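Local coordinates for periplasmic binding protein (Mycobacterium smegmatis, PDB 4MDY) that probably binds an iron-containing solute, such as a ferric siderophore, outside the membrane and delivers it to an ABC transporter for uptake, at residues G188-P194 and L209-I215; F130-W134 and G195-D199; L224-L230 and Q251-T255; P216-I220 and A245-V249. All blocks are in the same frame, centred on the assembly; numbering follows the deposited sequence.

Contact 1. Residues G188-P194 and L209-I215; sequences GVQATPP and LQVPALI
Ala191 drops its methyl group into a hollow on the 209-215 segment: CB sits 3.5 Å from Pro212 O and touches both methyls of Val211, with CG1 at 3.8 Å, while CD1 of Ile215 closes the end of the hollow. Val211 carries CG1 between its backbone N and carbonyl carbon (chi1 69°), which turns that methyl up toward Ala191 CB and Thr192 O. Further along, the rings of the two prolines ride over backbone. Pro193 lays CB against Val211 O and sets CG near the methyl of Ala213; Pro194 rests CG 3.5 Å from Leu209 O, with the amide of Gln210 folding back to its flank and a water joining Pro194 O to Gln210 NE2, weakly on the glutamine side. At the other end the segments form a short antiparallel ribbon beside the parallel sheet of the C-terminal lobe. Val189 and Ile215 are its hydrogen-bonded pair, each bonding the other's backbone, and the bond from Ile215 N to Val189 O is short and almost straight (2.7 Å, 177°). A third bond, Ala191 N to Ala213 O, 2.9 Å, reaches its oxygen from above the carbonyl plane. Val189 and Ile215 project side by side, CG1 to CD1 4.1 Å, toward helix 220-224, where Ile220, Val223 and Leu224 receive them. On the other face, Leu214 CD1 bends back to within 3.6 Å of Val189 O.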
loop_
_atom_site.group_PDB
_atom_site.type_symbol
_atom_site.label_atom_id
_atom_site.label_comp_id
_atom_site.label_asym_id
_atom_site.label_seq_id
_atom_site.Cartn_x
_atom_site.Cartn_y
_atom_site.Cartn_z
ATOM N N GLY A 188 -11.879 14.166 14.630
ATOM C CA GLY A 188 -10.418 14.212 14.680
ATOM C C GLY A 188 -9.784 13.899 13.336
ATOM O O GLY A 188 -10.442 13.410 12.405
ATOM N N VAL A 189 -8.496 14.191 13.238
ATOM C CA VAL A 189 -7.731 13.952 12.024
ATOM C C VAL A 189 -6.976 12.638 12.144
ATOM O O VAL A 189 -6.348 12.359 13.174
ATOM C CB VAL A 189 -6.726 15.095 11.761
ATOM C CG1 VAL A 189 -5.750 14.722 10.655
ATOM C CG2 VAL A 189 -7.466 16.382 11.421
ATOM N N GLN A 190 -7.036 11.846 11.081
ATOM C CA GLN A 190 -6.285 10.603 10.991
ATOM C C GLN A 190 -4.944 10.867 10.318
ATOM O O GLN A 190 -4.871 11.601 9.337
ATOM C CB GLN A 190 -7.095 9.575 10.220
ATOM C CG GLN A 190 -8.460 9.366 10.850
ATOM C CD GLN A 190 -9.248 8.257 10.200
ATOM O OE1 GLN A 190 -9.918 8.472 9.188
ATOM N NE2 GLN A 190 -9.194 7.071 10.787
ATOM N N ALA A 191 -3.884 10.274 10.851
ATOM C CA ALA A 191 -2.539 10.480 10.309
ATOM C C ALA A 191 -1.751 9.177 10.230
ATOM O O ALA A 191 -2.049 8.206 10.922
ATOM C CB ALA A 191 -1.781 11.495 11.144
ATOM N N THR A 192 -0.750 9.172 9.363
ATOM C CA THR A 192 0.171 8.062 9.255
ATOM C C THR A 192 1.438 8.411 10.048
ATOM O O THR A 192 2.202 9.294 9.651
ATOM C CB THR A 192 0.503 7.759 7.785
ATOM O OG1 THR A 192 -0.696 7.371 7.094
ATOM C CG2 THR A 192 1.521 6.634 7.689
ATOM N N PRO A 193 1.652 7.735 11.190
ATOM C CA PRO A 193 2.846 8.049 11.962
ATOM C C PRO A 193 4.110 7.647 11.202
ATOM O O PRO A 193 4.058 6.753 10.354
ATOM C CB PRO A 193 2.689 7.199 13.229
ATOM C CG PRO A 193 1.232 6.914 13.326
ATOM C CD PRO A 193 0.775 6.790 11.900
ATOM N N PRO A 194 5.235 8.313 11.488
ATOM C CA PRO A 194 6.485 7.924 10.847
ATOM C C PRO A 194 6.732 6.416 10.934
ATOM O O PRO A 194 6.444 5.799 11.946
ATOM C CB PRO A 194 7.540 8.696 11.641
ATOM C CG PRO A 194 6.830 9.897 12.151
ATOM C CD PRO A 194 5.398 9.497 12.355
ATOM N N LEU A 209 7.112 14.672 10.117
ATOM C CA LEU A 209 6.849 15.016 11.514
ATOM C C LEU A 209 6.319 13.838 12.324
ATOM O O LEU A 209 5.488 13.076 11.845
ATOM C CB LEU A 209 5.795 16.127 11.588
ATOM C CG LEU A 209 6.194 17.530 11.165
ATOM C CD1 LEU A 209 4.975 18.440 11.266
ATOM C CD2 LEU A 209 7.346 18.039 12.025
ATOM N N GLN A 210 6.798 13.705 13.557
ATOM C CA GLN A 210 6.174 12.812 14.529
ATOM C C GLN A 210 4.724 13.233 14.740
ATOM O O GLN A 210 4.434 14.407 14.945
ATOM C CB GLN A 210 6.927 12.828 15.872
ATOM C CG GLN A 210 7.841 11.631 16.083
ATOM C CD GLN A 210 7.075 10.316 16.141
ATOM O OE1 GLN A 210 5.932 10.265 16.607
ATOM N NE2 GLN A 210 7.699 9.246 15.660
ATOM N N VAL A 211 3.819 12.267 14.676
ATOM C CA VAL A 211 2.397 12.543 14.787
ATOM C C VAL A 211 1.693 11.266 15.274
ATOM O O VAL A 211 2.105 10.162 14.918
ATOM C CB VAL A 211 1.833 13.029 13.419
ATOM C CG1 VAL A 211 1.830 11.911 12.383
ATOM C CG2 VAL A 211 0.437 13.601 13.560
ATOM N N PRO A 212 0.648 11.410 16.107
ATOM C CA PRO A 212 -0.127 10.229 16.495
ATOM C C PRO A 212 -1.059 9.785 15.373
ATOM O O PRO A 212 -1.374 10.576 14.494
ATOM C CB PRO A 212 -0.918 10.693 17.725
ATOM C CG PRO A 212 -0.687 12.158 17.869
ATOM C CD PRO A 212 0.134 12.647 16.722
ATOM N N ALA A 213 -1.495 8.530 15.414
ATOM C CA ALA A 213 -2.347 7.969 14.368
ATOM C C ALA A 213 -3.684 8.705 14.278
ATOM O O ALA A 213 -4.318 8.739 13.218
ATOM C CB ALA A 213 -2.584 6.490 14.625
ATOM N N LEU A 214 -4.099 9.276 15.403
ATOM C CA LEU A 214 -5.313 10.056 15.491
ATOM C C LEU A 214 -5.030 11.304 16.313
ATOM O O LEU A 214 -4.557 11.229 17.448
ATOM C CB LEU A 214 -6.420 9.233 16.142
ATOM C CG LEU A 214 -7.814 9.861 16.226
ATOM C CD1 LEU A 214 -8.436 9.996 14.846
ATOM C CD2 LEU A 214 -8.694 9.025 17.135
ATOM N N ILE A 215 -5.322 12.450 15.715
ATOM C CA ILE A 215 -5.168 13.737 16.359
ATOM C C ILE A 215 -6.553 14.180 16.839
ATOM O O ILE A 215 -7.432 14.461 16.023
ATOM C CB ILE A 215 -4.595 14.762 15.372
ATOM C CG1 ILE A 215 -3.255 14.260 14.820
ATOM C CG2 ILE A 215 -4.432 16.123 16.030
ATOM C CD1 ILE A 215 -2.864 14.902 13.509
HETATM O O HOH W 1 6.281 6.428 14.484
#

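Contact 2. Residues F130-W134 and G195-D199; sequences FFEPW and GWRTD
The two loops approach most closely at Pro133 and Trp196, whose CA atoms lie 6.0 Å apart, and Pro133 is the N-cap of helix 134-144. Trp196 carries the contact, its indole laid flat over the backbone of Pro133 and Trp134. Pro133 CA points at the centroid of the five-membered ring from 3.5 Å, only 3° off the ring normal, a CH-pi contact; Trp134 N lies over the same face nearer the six-membered ring. The opposite face is backed by Arg197 CG, so the indole is sandwiched. Its rotation is fixed by a hydrogen bond at the edge: NE1 donates to Phe131 O, 3.0 Å away and close to the ring plane, although it reaches that oxygen from above the carbonyl plane. At the far end of the indole, CZ3 meets the edge of Trp134 at CD1, 3.6 Å away, with the two ring systems inclined at 44°. Arg197, extended from CG to NE, brings NH1 obliquely to the Phe131 ring, 3.2 Å from CD1, while NH2 is held by Ala272 O. Phe131 N is bonded to Asn104 OD1, and the Phe131 ring also meets that of Trp57. A bound PEG, probably from the crystallisation liquor, lies about 4 Å from the Arg197 side chain. Aromatic residues from both lobes, with an arginine from the C-terminal one, are consistent with the ligand cleft of a bacterial solute-binding protein of family 8, in which two lobes joined by a long helix enclose the substrate between them.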
loop_
_atom_site.group_PDB
_atom_site.type_symbol
_atom_site.label_atom_id
_atom_site.label_comp_id
_atom_site.label_asym_id
_atom_site.label_seq_id
_atom_site.Cartn_x
_atom_site.Cartn_y
_atom_site.Cartn_z
ATOM N N PHE A 130 -1.188 -7.475 9.103
ATOM C CA PHE A 130 -1.588 -6.541 8.060
ATOM C C PHE A 130 -0.493 -5.491 7.877
ATOM O O PHE A 130 0.125 -5.050 8.845
ATOM C CB PHE A 130 -2.874 -5.812 8.444
ATOM C CG PHE A 130 -4.138 -6.589 8.177
ATOM C CD1 PHE A 130 -4.559 -6.831 6.878
ATOM C CD2 PHE A 130 -4.932 -7.029 9.228
ATOM C CE1 PHE A 130 -5.726 -7.519 6.628
ATOM C CE2 PHE A 130 -6.107 -7.722 8.987
ATOM C CZ PHE A 130 -6.506 -7.964 7.685
ATOM N N PHE A 131 -0.284 -5.081 6.634
ATOM C CA PHE A 131 0.557 -3.932 6.303
ATOM C C PHE A 131 1.977 -4.008 6.867
ATOM O O PHE A 131 2.490 -3.030 7.398
ATOM C CB PHE A 131 -0.142 -2.632 6.715
ATOM C CG PHE A 131 -1.522 -2.491 6.135
ATOM C CD1 PHE A 131 -1.710 -2.509 4.761
ATOM C CD2 PHE A 131 -2.632 -2.363 6.955
ATOM C CE1 PHE A 131 -2.977 -2.394 4.214
ATOM C CE2 PHE A 131 -3.903 -2.249 6.413
ATOM C CZ PHE A 131 -4.073 -2.265 5.042
ATOM N N GLU A 132 2.603 -5.173 6.739
ATOM C CA GLU A 132 4.045 -5.300 6.975
ATOM C C GLU A 132 4.795 -4.483 5.918
ATOM O O GLU A 132 4.236 -4.179 4.857
ATOM C CB GLU A 132 4.482 -6.768 6.921
ATOM C CG GLU A 132 4.472 -7.390 5.529
ATOM C CD GLU A 132 5.022 -8.802 5.483
ATOM O OE1 GLU A 132 5.547 -9.307 6.499
ATOM O OE2 GLU A 132 4.933 -9.409 4.402
ATOM N N PRO A 133 6.061 -4.118 6.193
ATOM C CA PRO A 133 6.825 -3.331 5.220
ATOM C C PRO A 133 6.695 -3.848 3.776
ATOM O O PRO A 133 6.867 -5.042 3.523
ATOM C CB PRO A 133 8.267 -3.454 5.734
ATOM C CG PRO A 133 8.105 -3.566 7.207
ATOM C CD PRO A 133 6.831 -4.349 7.428
ATOM N N TRP A 134 6.375 -2.952 2.845
ATOM C CA TRP A 134 6.140 -3.344 1.447
ATOM C C TRP A 134 7.299 -4.135 0.852
ATOM O O TRP A 134 7.090 -5.060 0.087
ATOM C CB TRP A 134 5.781 -2.132 0.559
ATOM C CG TRP A 134 6.915 -1.257 0.135
ATOM C CD1 TRP A 134 7.478 -0.237 0.852
ATOM C CD2 TRP A 134 7.629 -1.317 -1.103
ATOM N NE1 TRP A 134 8.499 0.340 0.135
ATOM C CE2 TRP A 134 8.616 -0.301 -1.067
ATOM C CE3 TRP A 134 7.537 -2.129 -2.238
ATOM C CZ2 TRP A 134 9.503 -0.078 -2.125
ATOM C CZ3 TRP A 134 8.411 -1.903 -3.292
ATOM C CH2 TRP A 134 9.386 -0.881 -3.224
ATOM N N GLY A 195 7.243 5.839 9.860
ATOM C CA GLY A 195 7.449 4.401 9.770
ATOM C C GLY A 195 7.672 4.048 8.315
ATOM O O GLY A 195 7.893 4.934 7.474
ATOM N N TRP A 196 7.613 2.765 7.991
ATOM C CA TRP A 196 7.882 2.359 6.621
ATOM C C TRP A 196 6.972 3.070 5.616
ATOM O O TRP A 196 7.413 3.402 4.523
ATOM C CB TRP A 196 7.818 0.842 6.448
ATOM C CG TRP A 196 6.460 0.209 6.365
ATOM C CD1 TRP A 196 5.825 -0.483 7.350
ATOM C CD2 TRP A 196 5.601 0.137 5.210
ATOM N NE1 TRP A 196 4.618 -0.966 6.890
ATOM C CE2 TRP A 196 4.460 -0.602 5.582
ATOM C CE3 TRP A 196 5.687 0.626 3.907
ATOM C CZ2 TRP A 196 3.407 -0.856 4.695
ATOM C CZ3 TRP A 196 4.646 0.369 3.021
ATOM C CH2 TRP A 196 3.518 -0.358 3.424
ATOM N N ARG A 197 5.726 3.322 6.005
ATOM C CA ARG A 197 4.766 3.991 5.124
ATOM C C ARG A 197 5.125 5.428 4.763
ATOM O O ARG A 197 4.665 5.931 3.742
ATOM C CB ARG A 197 3.376 3.984 5.737
ATOM C CG ARG A 197 2.690 2.635 5.679
ATOM C CD ARG A 197 1.186 2.802 5.829
ATOM N NE ARG A 197 0.479 1.633 5.331
ATOM C CZ ARG A 197 0.060 1.446 4.075
ATOM N NH1 ARG A 197 -0.569 0.324 3.776
ATOM N NH2 ARG A 197 0.242 2.352 3.121
ATOM N N THR A 198 5.925 6.093 5.590
ATOM C CA THR A 198 6.360 7.461 5.275
ATOM C C THR A 198 7.754 7.511 4.640
ATOM O O THR A 198 8.229 8.588 4.291
ATOM C CB THR A 198 6.329 8.371 6.521
ATOM O OG1 THR A 198 7.184 7.842 7.544
ATOM C CG2 THR A 198 4.907 8.486 7.067
ATOM N N ASP A 199 8.409 6.359 4.480
ATOM C CA ASP A 199 9.767 6.335 3.919
ATOM C C ASP A 199 9.846 7.037 2.569
ATOM O O ASP A 199 10.810 7.755 2.296
ATOM C CB ASP A 199 10.301 4.902 3.771
ATOM C CG ASP A 199 10.784 4.307 5.084
ATOM O OD1 ASP A 199 11.011 5.062 6.057
ATOM O OD2 ASP A 199 10.945 3.069 5.138
#

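Contact 3. Residues L224-L230 and Q251-T255; sequences LDGADVL and QLAAT
This is a largely buried contact between a turn and a helix start, at the edge of the C-terminal lobe, where the end of helix 220-224 leads into strand 229-233 and the short helix 253-256 packs beside that junction. Asp225 makes the direct polar link. Its OD1 accepts from Ala253 N, 2.9 Å away at 158°, on the syn side but 33° out of the carboxylate plane. Asp225 CG stands anti to the carbonyl carbon (chi1 -73°), which carries the carboxylate across to the first turn of helix 253-256; its negative charge there would probably be stabilised by the amides of that helix end. A water extends the grip, donating to OD1 at 2.7 Å and accepting from Ala254 N, while a second water donates both to OD2 and to Gln251 O. The fold here is an alternating alpha/beta arrangement: helix 220-224 turns through a type I beta turn, Leu224 to Ala227, into a central strand of the parallel sheet, flanked by strands 176-181 and 260-262. Away from the carboxylate the contact is apolar. Leu252, the N-cap residue, sends CD1 to Leu224 CD2 at 3.6 Å, and the two side chains meet at a slant. Leu230 comes from the strand and runs roughly at right angles to Leu252; its CD1 packs against the methyl of Ala254, 3.6 Å away, and more loosely against Leu252 CD1. Leu180 and Leu178 of strand 176-181 touch Leu224 and Leu230 respectively and extend this apolar layer.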
loop_
_atom_site.group_PDB
_atom_site.type_symbol
_atom_site.label_atom_id
_atom_site.label_comp_id
_atom_site.label_asym_id
_atom_site.label_seq_id
_atom_site.Cartn_x
_atom_site.Cartn_y
_atom_site.Cartn_z
ATOM N N LEU A 224 -1.133 20.330 13.320
ATOM C CA LEU A 224 -1.108 20.550 11.872
ATOM C C LEU A 224 -0.438 21.863 11.470
ATOM O O LEU A 224 0.156 21.945 10.397
ATOM C CB LEU A 224 -2.517 20.455 11.254
ATOM C CG LEU A 224 -2.986 19.046 10.867
ATOM C CD1 LEU A 224 -2.955 18.101 12.048
ATOM C CD2 LEU A 224 -4.378 19.071 10.243
ATOM N N ASP A 225 -0.507 22.882 12.323
ATOM C CA ASP A 225 0.154 24.149 11.999
ATOM C C ASP A 225 1.676 24.039 12.116
ATOM O O ASP A 225 2.386 24.975 11.769
ATOM C CB ASP A 225 -0.394 25.306 12.845
ATOM C CG ASP A 225 -1.799 25.738 12.417
ATOM O OD1 ASP A 225 -2.181 25.517 11.245
ATOM O OD2 ASP A 225 -2.518 26.318 13.260
ATOM N N GLY A 226 2.171 22.896 12.591
ATOM C CA GLY A 226 3.612 22.619 12.599
ATOM C C GLY A 226 4.193 22.167 11.263
ATOM O O GLY A 226 5.414 22.046 11.133
ATOM N N ALA A 227 3.332 21.915 10.273
ATOM C CA ALA A 227 3.759 21.375 8.977
ATOM C C ALA A 227 3.770 22.437 7.882
ATOM O O ALA A 227 3.000 23.405 7.925
ATOM C CB ALA A 227 2.864 20.214 8.566
ATOM N N ASP A 228 4.662 22.243 6.912
ATOM C CA ASP A 228 4.753 23.090 5.725
ATOM C C ASP A 228 3.790 22.645 4.614
ATOM O O ASP A 228 3.389 23.450 3.778
ATOM C CB ASP A 228 6.183 23.080 5.195
ATOM C CG ASP A 228 7.164 23.681 6.181
ATOM O OD1 ASP A 228 6.895 24.804 6.667
ATOM O OD2 ASP A 228 8.189 23.030 6.485
ATOM N N VAL A 229 3.444 21.361 4.604
ATOM C CA VAL A 229 2.512 20.808 3.634
ATOM C C VAL A 229 1.717 19.675 4.284
ATOM O O VAL A 229 2.276 18.861 5.021
ATOM C CB VAL A 229 3.244 20.312 2.354
ATOM C CG1 VAL A 229 4.300 19.260 2.679
ATOM C CG2 VAL A 229 2.262 19.765 1.326
ATOM N N LEU A 230 0.409 19.655 4.033
ATOM C CA LEU A 230 -0.461 18.568 4.478
ATOM C C LEU A 230 -0.951 17.824 3.252
ATOM O O LEU A 230 -1.467 18.429 2.313
ATOM C CB LEU A 230 -1.672 19.095 5.257
ATOM C CG LEU A 230 -1.399 20.027 6.430
ATOM C CD1 LEU A 230 -2.720 20.428 7.066
ATOM C CD2 LEU A 230 -0.483 19.381 7.456
ATOM N N GLN A 251 -9.434 27.107 9.277
ATOM C CA GLN A 251 -8.530 28.090 9.880
ATOM C C GLN A 251 -7.093 27.606 10.040
ATOM O O GLN A 251 -6.263 28.312 10.603
ATOM C CB GLN A 251 -9.073 28.537 11.231
ATOM C CG GLN A 251 -10.343 29.343 11.098
ATOM C CD GLN A 251 -10.719 30.045 12.383
ATOM O OE1 GLN A 251 -10.759 29.428 13.452
ATOM N NE2 GLN A 251 -11.001 31.346 12.286
ATOM N N LEU A 252 -6.795 26.417 9.544
ATOM C CA LEU A 252 -5.421 25.950 9.536
ATOM C C LEU A 252 -4.558 26.896 8.710
ATOM O O LEU A 252 -5.010 27.433 7.705
ATOM C CB LEU A 252 -5.339 24.540 8.958
ATOM C CG LEU A 252 -5.935 23.437 9.839
ATOM C CD1 LEU A 252 -5.968 22.125 9.072
ATOM C CD2 LEU A 252 -5.141 23.289 11.133
ATOM N N ALA A 253 -3.316 27.093 9.140
ATOM C CA ALA A 253 -2.349 27.854 8.360
ATOM C C ALA A 253 -2.215 27.259 6.952
ATOM O O ALA A 253 -2.119 27.992 5.975
ATOM C CB ALA A 253 -1.001 27.875 9.062
ATOM N N ALA A 254 -2.240 25.930 6.853
ATOM C CA ALA A 254 -2.171 25.257 5.564
ATOM C C ALA A 254 -3.332 25.642 4.651
ATOM O O ALA A 254 -3.144 25.785 3.441
ATOM C CB ALA A 254 -2.139 23.750 5.750
ATOM N N THR A 255 -4.525 25.803 5.217
ATOM C CA THR A 255 -5.686 26.196 4.416
ATOM C C THR A 255 -5.546 27.654 3.976
ATOM O O THR A 255 -5.785 27.972 2.824
ATOM C CB THR A 255 -7.009 25.945 5.162
ATOM O OG1 THR A 255 -7.075 24.565 5.552
ATOM C CG2 THR A 255 -8.216 26.267 4.278
HETATM O O HOH W 2 -1.571 24.102 9.042
HETATM O O HOH W 3 -5.162 27.001 12.849
#

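Contact 4. Residues P216-I220 and A245-V249; sequences PRDEI and ADPIV
Asp246 OD2 is gripped by both terminal nitrogens of Arg217, NH1 at 2.8 Å and NH2 at 2.9 Å, an end-on salt bridge in which one oxygen takes both bonds. Asp246 is also the N-cap residue of the weakly bonded helix 247-250, and its OD1 accepts from Val249 N, 2.9 Å away, through its anti lone pair at a nearly straight 169°, and more weakly from Ile248 N. One side chain thus ties the start of this helix to the loop before helix 220-224, in the C-terminal alpha/beta lobe of the solute-binding fold. With its two oxygens divided between the helix amides and the arginine, the buried carboxylate is probably held as an anion. Guanidinium and carboxylate planes stand 78° apart, yet OD2 lies almost in the guanidinium plane; NH1 meets its syn lone pair, while NH2 comes on the same syn side but well out of the carboxylate plane. Arg217 reaches this far because its chain is extended from CG to NE, with CG anti to the backbone N (chi1 -163°), and NH1 gains a second acceptor in Gly187 O. Pro247 CD touches the guanidinium edge at NH2. Over one face of that group lies Ile248, whose CD1 also rests on the aliphatic part of the arginine at CG. Next to the salt bridge Ile220, which also touches Leu252, points toward Ile248 from the start of its helix, and the two isoleucines meet through their branch methyls, Ile220 CG2 to Ile248 CG2 at 3.7 Å.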
loop_
_atom_site.group_PDB
_atom_site.type_symbol
_atom_site.label_atom_id
_atom_site.label_comp_id
_atom_site.label_asym_id
_atom_site.label_seq_id
_atom_site.Cartn_x
_atom_site.Cartn_y
_atom_site.Cartn_z
ATOM N N PRO A 216 -6.757 14.232 18.167
ATOM C CA PRO A 216 -8.073 14.630 18.655
ATOM C C PRO A 216 -8.447 16.047 18.218
ATOM O O PRO A 216 -7.572 16.866 17.955
ATOM C CB PRO A 216 -7.942 14.528 20.175
ATOM C CG PRO A 216 -6.479 14.545 20.456
ATOM C CD PRO A 216 -5.809 13.950 19.264
ATOM N N ARG A 217 -9.744 16.316 18.133
ATOM C CA ARG A 217 -10.233 17.582 17.587
ATOM C C ARG A 217 -9.617 18.816 18.259
ATOM O O ARG A 217 -9.299 19.798 17.594
ATOM C CB ARG A 217 -11.756 17.645 17.697
ATOM C CG ARG A 217 -12.371 18.712 16.816
ATOM C CD ARG A 217 -13.867 18.509 16.634
ATOM N NE ARG A 217 -14.426 19.602 15.846
ATOM C CZ ARG A 217 -14.279 19.741 14.532
ATOM N NH1 ARG A 217 -13.595 18.844 13.822
ATOM N NH2 ARG A 217 -14.819 20.791 13.917
ATOM N N ASP A 218 -9.443 18.758 19.575
ATOM C CA ASP A 218 -8.887 19.891 20.310
ATOM C C ASP A 218 -7.376 20.126 20.058
ATOM O O ASP A 218 -6.844 21.166 20.452
ATOM C CB ASP A 218 -9.199 19.772 21.810
ATOM C CG ASP A 218 -8.489 18.616 22.472
ATOM O OD1 ASP A 218 -8.346 17.553 21.842
ATOM O OD2 ASP A 218 -8.086 18.771 23.637
ATOM N N GLU A 219 -6.700 19.187 19.390
ATOM C CA GLU A 219 -5.256 19.312 19.104
ATOM C C GLU A 219 -4.914 19.547 17.628
ATOM O O GLU A 219 -3.749 19.622 17.263
ATOM C CB GLU A 219 -4.514 18.066 19.605
ATOM C CG GLU A 219 -4.443 17.969 21.121
ATOM C CD GLU A 219 -3.785 16.684 21.599
ATOM O OE1 GLU A 219 -2.830 16.213 20.945
ATOM O OE2 GLU A 219 -4.225 16.139 22.635
ATOM N N ILE A 220 -5.920 19.673 16.775
ATOM C CA ILE A 220 -5.683 19.765 15.337
ATOM C C ILE A 220 -4.782 20.938 14.950
ATOM O O ILE A 220 -3.802 20.753 14.227
ATOM C CB ILE A 220 -7.009 19.849 14.561
ATOM C CG1 ILE A 220 -7.726 18.506 14.628
ATOM C CG2 ILE A 220 -6.769 20.224 13.110
ATOM C CD1 ILE A 220 -9.164 18.570 14.164
ATOM N N ALA A 245 -14.942 22.350 4.612
ATOM C CA ALA A 245 -16.134 22.836 5.314
ATOM C C ALA A 245 -16.005 22.787 6.844
ATOM O O ALA A 245 -16.783 23.423 7.551
ATOM C CB ALA A 245 -17.367 22.056 4.866
ATOM N N ASP A 246 -15.046 22.023 7.357
ATOM C CA ASP A 246 -14.830 21.936 8.797
ATOM C C ASP A 246 -14.216 23.253 9.280
ATOM O O ASP A 246 -13.225 23.704 8.719
ATOM C CB ASP A 246 -13.925 20.738 9.133
ATOM C CG ASP A 246 -13.630 20.632 10.609
ATOM O OD1 ASP A 246 -12.770 21.389 11.094
ATOM O OD2 ASP A 246 -14.253 19.796 11.289
ATOM N N PRO A 247 -14.808 23.877 10.321
ATOM C CA PRO A 247 -14.360 25.211 10.721
ATOM C C PRO A 247 -12.944 25.241 11.293
ATOM O O PRO A 247 -12.283 26.260 11.189
ATOM C CB PRO A 247 -15.385 25.637 11.781
ATOM C CG PRO A 247 -15.991 24.375 12.281
ATOM C CD PRO A 247 -15.917 23.385 11.161
ATOM N N ILE A 248 -12.484 24.139 11.878
ATOM C CA ILE A 248 -11.107 24.079 12.368
ATOM C C ILE A 248 -10.157 23.939 11.178
ATOM O O ILE A 248 -9.198 24.696 11.057
ATOM C CB ILE A 248 -10.915 22.949 13.404
ATOM C CG1 ILE A 248 -11.724 23.279 14.666
ATOM C CG2 ILE A 248 -9.438 22.782 13.737
ATOM C CD1 ILE A 248 -11.776 22.167 15.693
ATOM N N VAL A 249 -10.445 22.998 10.284
ATOM C CA VAL A 249 -9.639 22.818 9.079
ATOM C C VAL A 249 -9.574 24.134 8.290
ATOM O O VAL A 249 -8.500 24.535 7.829
ATOM C CB VAL A 249 -10.153 21.642 8.209
ATOM C CG1 VAL A 249 -9.380 21.543 6.902
ATOM C CG2 VAL A 249 -10.033 20.329 8.969
#

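Overall arrangement
Contacts 1, 3 and 4 cluster in the C-terminal lobe, with centres 11 to 14 Å apart, whereas contact 2 bridges to the other lobe, 15 Å from contact 1 and 27 Å from contact 4. Contact 1 closes along the chain before contacts 3 and 4 open; contacts 1 and 2 interleave, as do 3 and 4. Helix 220-224 links the three: Ile220 belongs to contact 4 and Leu224 to contact 3, and both pack against the ribbon of contact 1. Helices 247-250 and 253-256 follow one another and join contacts 4 and 3, with a probable hydrogen bond from Thr255 OG1 to Val249 O. Segment 188-194 runs straight into 195-199, so the two-stranded ribbon leads directly into the probable ligand cleft.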